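Local coordinates for protein Non-reducing end alpha-L-arabinofuranosidase BoGH43B (Bacteroides ovatus, PDB 5JOZ) that removes terminal non-reducing alpha-L-arabinofuranosyl residues from the side branches of xyloglucan, as an alpha-L-arabinofuranosidase of glycoside hydrolase family 43, at residues 166-178 and 191-205. Numbering follows the deposited sequence.
Sequences VASGLGGSSPEGP and SAEGGTGYEHREVIQ
Ala167 rests its CB on the amide oxygen of Gln205, and the same amide turns its nitrogen to the next residue: Gln205 NE2 donates to Ser168 O at 2.9 Å, the acceptor lying almost in the amide plane. A water that accepts from Ser168 N and donates to Gln205 OE1 completes this link and fixes which way the amide is flipped. Beyond Gly169, Leu170 is held through its backbone and its side chain. Its backbone N gives a short, nearly straight bond of 2.6 Å to the syn lone pair of Glu193 OE2, while CG, anti to the carbonyl carbon (chi1 -48°), directs CD1 onto Val203 CG2 at 3.6 Å and CD2 against the Gln205 amide. The buried Glu193 carboxylate also receives Gly172 N, which meets OE1 at 3.2 Å from above the carboxylate plane, and its two oxygens thus bind two backbone N-H groups in the loop between strands 159-168 and 176-183. Gly172 CA approaches the Arg201 guanidinium obliquely, 3.6 Å from NH2. Ser173 O then accepts from Gly194 N, and the chain enters regular pairing at Glu176, whose N and O bond with Ala192 O and N (2.9 and 2.8 Å) as an antiparallel hydrogen-bonded pair. Glu176, the inferred proton donor, lies close to Asp126, which is thought to help orient it and the substrate and which accepts from Gly177 N. A water lies within hydrogen-bonding distance of both Gly177 O and Glu202 OE2, while Glu202 OE1 accepts from Ala239 N. This is the junction between successive four-stranded blades of the five-bladed beta-propeller of family 43, with the inferred catalytic acid at the start of a blade's innermost strand.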
# COMPACT_ATOMS: atom_id res chain seq x y z
N VAL A 166 26.12 14.19 -5.49
CA VAL A 166 25.91 15.09 -6.63
C VAL A 166 25.06 16.33 -6.31
O VAL A 166 25.16 17.34 -6.99
CB VAL A 166 25.27 14.35 -7.84
CG1 VAL A 166 26.17 13.22 -8.30
CG2 VAL A 166 23.87 13.82 -7.52
N ALA A 167 24.20 16.24 -5.30
CA ALA A 167 23.32 17.37 -4.94
C ALA A 167 22.86 17.16 -3.52
O ALA A 167 23.30 16.23 -2.87
CB ALA A 167 22.13 17.43 -5.89
N SER A 168 21.97 18.02 -3.04
CA SER A 168 21.33 17.81 -1.74
C SER A 168 19.90 18.33 -1.73
O SER A 168 19.37 18.81 -2.75
CB SER A 168 22.18 18.44 -0.63
OG SER A 168 21.86 19.80 -0.44
N GLY A 169 19.25 18.20 -0.58
CA GLY A 169 17.93 18.77 -0.39
C GLY A 169 18.03 20.28 -0.39
O GLY A 169 19.11 20.83 -0.19
N LEU A 170 16.89 20.93 -0.62
CA LEU A 170 16.80 22.38 -0.81
C LEU A 170 16.30 23.17 0.41
O LEU A 170 15.74 24.24 0.24
CB LEU A 170 15.90 22.66 -2.02
CG LEU A 170 16.22 21.84 -3.28
CD1 LEU A 170 15.26 22.19 -4.41
CD2 LEU A 170 17.67 22.06 -3.71
N GLY A 171 16.55 22.67 1.62
CA GLY A 171 16.17 23.36 2.87
C GLY A 171 15.16 22.63 3.76
O GLY A 171 15.18 22.80 4.98
N GLY A 172 14.29 21.83 3.15
CA GLY A 172 13.22 21.15 3.88
C GLY A 172 13.62 19.84 4.53
O GLY A 172 14.65 19.23 4.17
N SER A 173 12.78 19.41 5.48
CA SER A 173 12.96 18.16 6.24
C SER A 173 13.04 16.88 5.40
O SER A 173 12.38 16.77 4.38
CB SER A 173 11.79 17.97 7.23
OG SER A 173 11.98 18.82 8.35
N SER A 174 13.86 15.94 5.87
CA SER A 174 13.94 14.57 5.36
C SER A 174 13.89 14.47 3.83
O SER A 174 12.89 14.01 3.27
CB SER A 174 12.83 13.72 5.98
OG SER A 174 12.89 13.77 7.39
N PRO A 175 14.96 14.93 3.16
CA PRO A 175 15.00 14.80 1.71
C PRO A 175 14.82 13.34 1.32
O PRO A 175 15.62 12.48 1.70
CB PRO A 175 16.39 15.33 1.34
CG PRO A 175 16.71 16.29 2.44
CD PRO A 175 16.14 15.66 3.67
N GLU A 176 13.74 13.08 0.61
CA GLU A 176 13.30 11.73 0.29
C GLU A 176 12.96 11.66 -1.19
O GLU A 176 12.96 12.66 -1.90
CB GLU A 176 12.06 11.37 1.13
CG GLU A 176 12.34 10.81 2.52
CD GLU A 176 11.27 9.84 2.99
OE1 GLU A 176 10.33 10.28 3.70
OE2 GLU A 176 11.35 8.64 2.64
N GLY A 177 12.71 10.44 -1.65
CA GLY A 177 12.11 10.16 -2.94
C GLY A 177 12.70 10.77 -4.19
O GLY A 177 11.93 11.22 -5.06
N PRO A 178 14.05 10.77 -4.32
CA PRO A 178 14.64 11.40 -5.50
C PRO A 178 14.50 10.55 -6.75
O PRO A 178 14.72 9.34 -6.68
CB PRO A 178 16.11 11.54 -5.11
CG PRO A 178 16.35 10.37 -4.23
CD PRO A 178 15.09 10.24 -3.43
N SER A 191 12.51 15.56 -6.08
CA SER A 191 12.52 14.91 -4.77
C SER A 191 11.45 15.47 -3.85
O SER A 191 10.79 16.46 -4.17
CB SER A 191 13.91 15.09 -4.14
OG SER A 191 14.21 16.47 -4.01
N ALA A 192 11.29 14.82 -2.71
CA ALA A 192 10.30 15.18 -1.70
C ALA A 192 11.00 15.74 -0.46
O ALA A 192 12.11 15.31 -0.14
CB ALA A 192 9.47 13.95 -1.34
N GLU A 193 10.35 16.69 0.21
CA GLU A 193 10.84 17.33 1.44
C GLU A 193 9.67 17.78 2.29
O GLU A 193 8.55 17.86 1.80
CB GLU A 193 11.65 18.60 1.14
CG GLU A 193 12.77 18.41 0.17
CD GLU A 193 13.67 19.62 -0.00
OE1 GLU A 193 13.27 20.76 0.34
OE2 GLU A 193 14.80 19.40 -0.50
N GLY A 194 9.94 18.12 3.55
CA GLY A 194 8.91 18.62 4.48
C GLY A 194 8.46 17.61 5.52
O GLY A 194 8.16 18.00 6.65
N GLY A 195 8.40 16.33 5.14
CA GLY A 195 8.08 15.22 6.05
C GLY A 195 6.88 14.40 5.62
O GLY A 195 6.57 14.33 4.43
N THR A 196 6.21 13.78 6.58
CA THR A 196 4.97 13.02 6.35
C THR A 196 3.71 13.88 6.50
O THR A 196 2.63 13.46 6.10
CB THR A 196 4.85 11.82 7.31
N GLY A 197 3.85 15.08 7.07
CA GLY A 197 2.71 15.92 7.48
C GLY A 197 2.27 16.97 6.46
O GLY A 197 2.46 16.80 5.26
N TYR A 198 1.70 18.06 6.97
CA TYR A 198 1.11 19.12 6.14
C TYR A 198 2.12 19.88 5.28
O TYR A 198 1.74 20.41 4.24
CB TYR A 198 0.34 20.12 7.02
N GLU A 199 3.39 19.94 5.71
CA GLU A 199 4.46 20.65 4.97
C GLU A 199 5.15 19.83 3.84
O GLU A 199 6.07 20.35 3.18
CB GLU A 199 5.50 21.18 5.96
N HIS A 200 4.72 18.57 3.62
CA HIS A 200 5.17 17.74 2.48
C HIS A 200 5.03 18.49 1.13
O HIS A 200 3.99 19.12 0.86
CB HIS A 200 4.35 16.44 2.41
CG HIS A 200 5.06 15.29 1.77
ND1 HIS A 200 4.38 14.16 1.34
CD2 HIS A 200 6.37 15.05 1.53
CE1 HIS A 200 5.24 13.29 0.85
NE2 HIS A 200 6.46 13.80 0.95
N ARG A 201 6.07 18.42 0.30
CA ARG A 201 6.10 19.06 -1.02
C ARG A 201 7.10 18.36 -1.94
O ARG A 201 8.05 17.72 -1.46
CB ARG A 201 6.47 20.54 -0.88
CG ARG A 201 7.81 20.83 -0.22
CD ARG A 201 8.07 22.32 -0.16
NE ARG A 201 9.22 22.67 0.67
CZ ARG A 201 9.26 22.62 2.00
NH1 ARG A 201 8.21 22.21 2.72
NH2 ARG A 201 10.38 22.97 2.64
N GLU A 202 6.89 18.49 -3.25
CA GLU A 202 7.85 17.99 -4.23
C GLU A 202 8.64 19.18 -4.73
O GLU A 202 8.07 20.24 -4.98
CB GLU A 202 7.15 17.31 -5.39
CG GLU A 202 8.08 16.45 -6.25
CD GLU A 202 8.48 15.13 -5.61
OE1 GLU A 202 7.91 14.73 -4.58
OE2 GLU A 202 9.37 14.46 -6.17
N VAL A 203 9.96 19.00 -4.86
CA VAL A 203 10.86 20.05 -5.36
C VAL A 203 11.75 19.50 -6.47
O VAL A 203 11.88 18.29 -6.60
CB VAL A 203 11.72 20.68 -4.22
CG1 VAL A 203 10.83 21.22 -3.11
CG2 VAL A 203 12.76 19.70 -3.66
N ILE A 204 12.35 20.38 -7.26
CA ILE A 204 13.20 19.93 -8.37
C ILE A 204 14.44 20.81 -8.55
O ILE A 204 14.47 21.96 -8.12
CB ILE A 204 12.38 19.78 -9.67
CG1 ILE A 204 13.11 18.89 -10.70
CG2 ILE A 204 11.98 21.13 -10.24
CD1 ILE A 204 12.24 18.45 -11.86
N GLN A 205 15.48 20.22 -9.14
CA GLN A 205 16.72 20.92 -9.49
C GLN A 205 17.32 20.26 -10.73
O GLN A 205 16.96 19.13 -11.07
CB GLN A 205 17.71 20.88 -8.32
CG GLN A 205 17.98 19.48 -7.78
CD GLN A 205 18.81 19.50 -6.51
OE1 GLN A 205 19.90 20.06 -6.47
NE2 GLN A 205 18.29 18.88 -5.45
O HOH W 1 21.58 20.39 -4.17
O HOH W 2 9.36 11.93 -5.20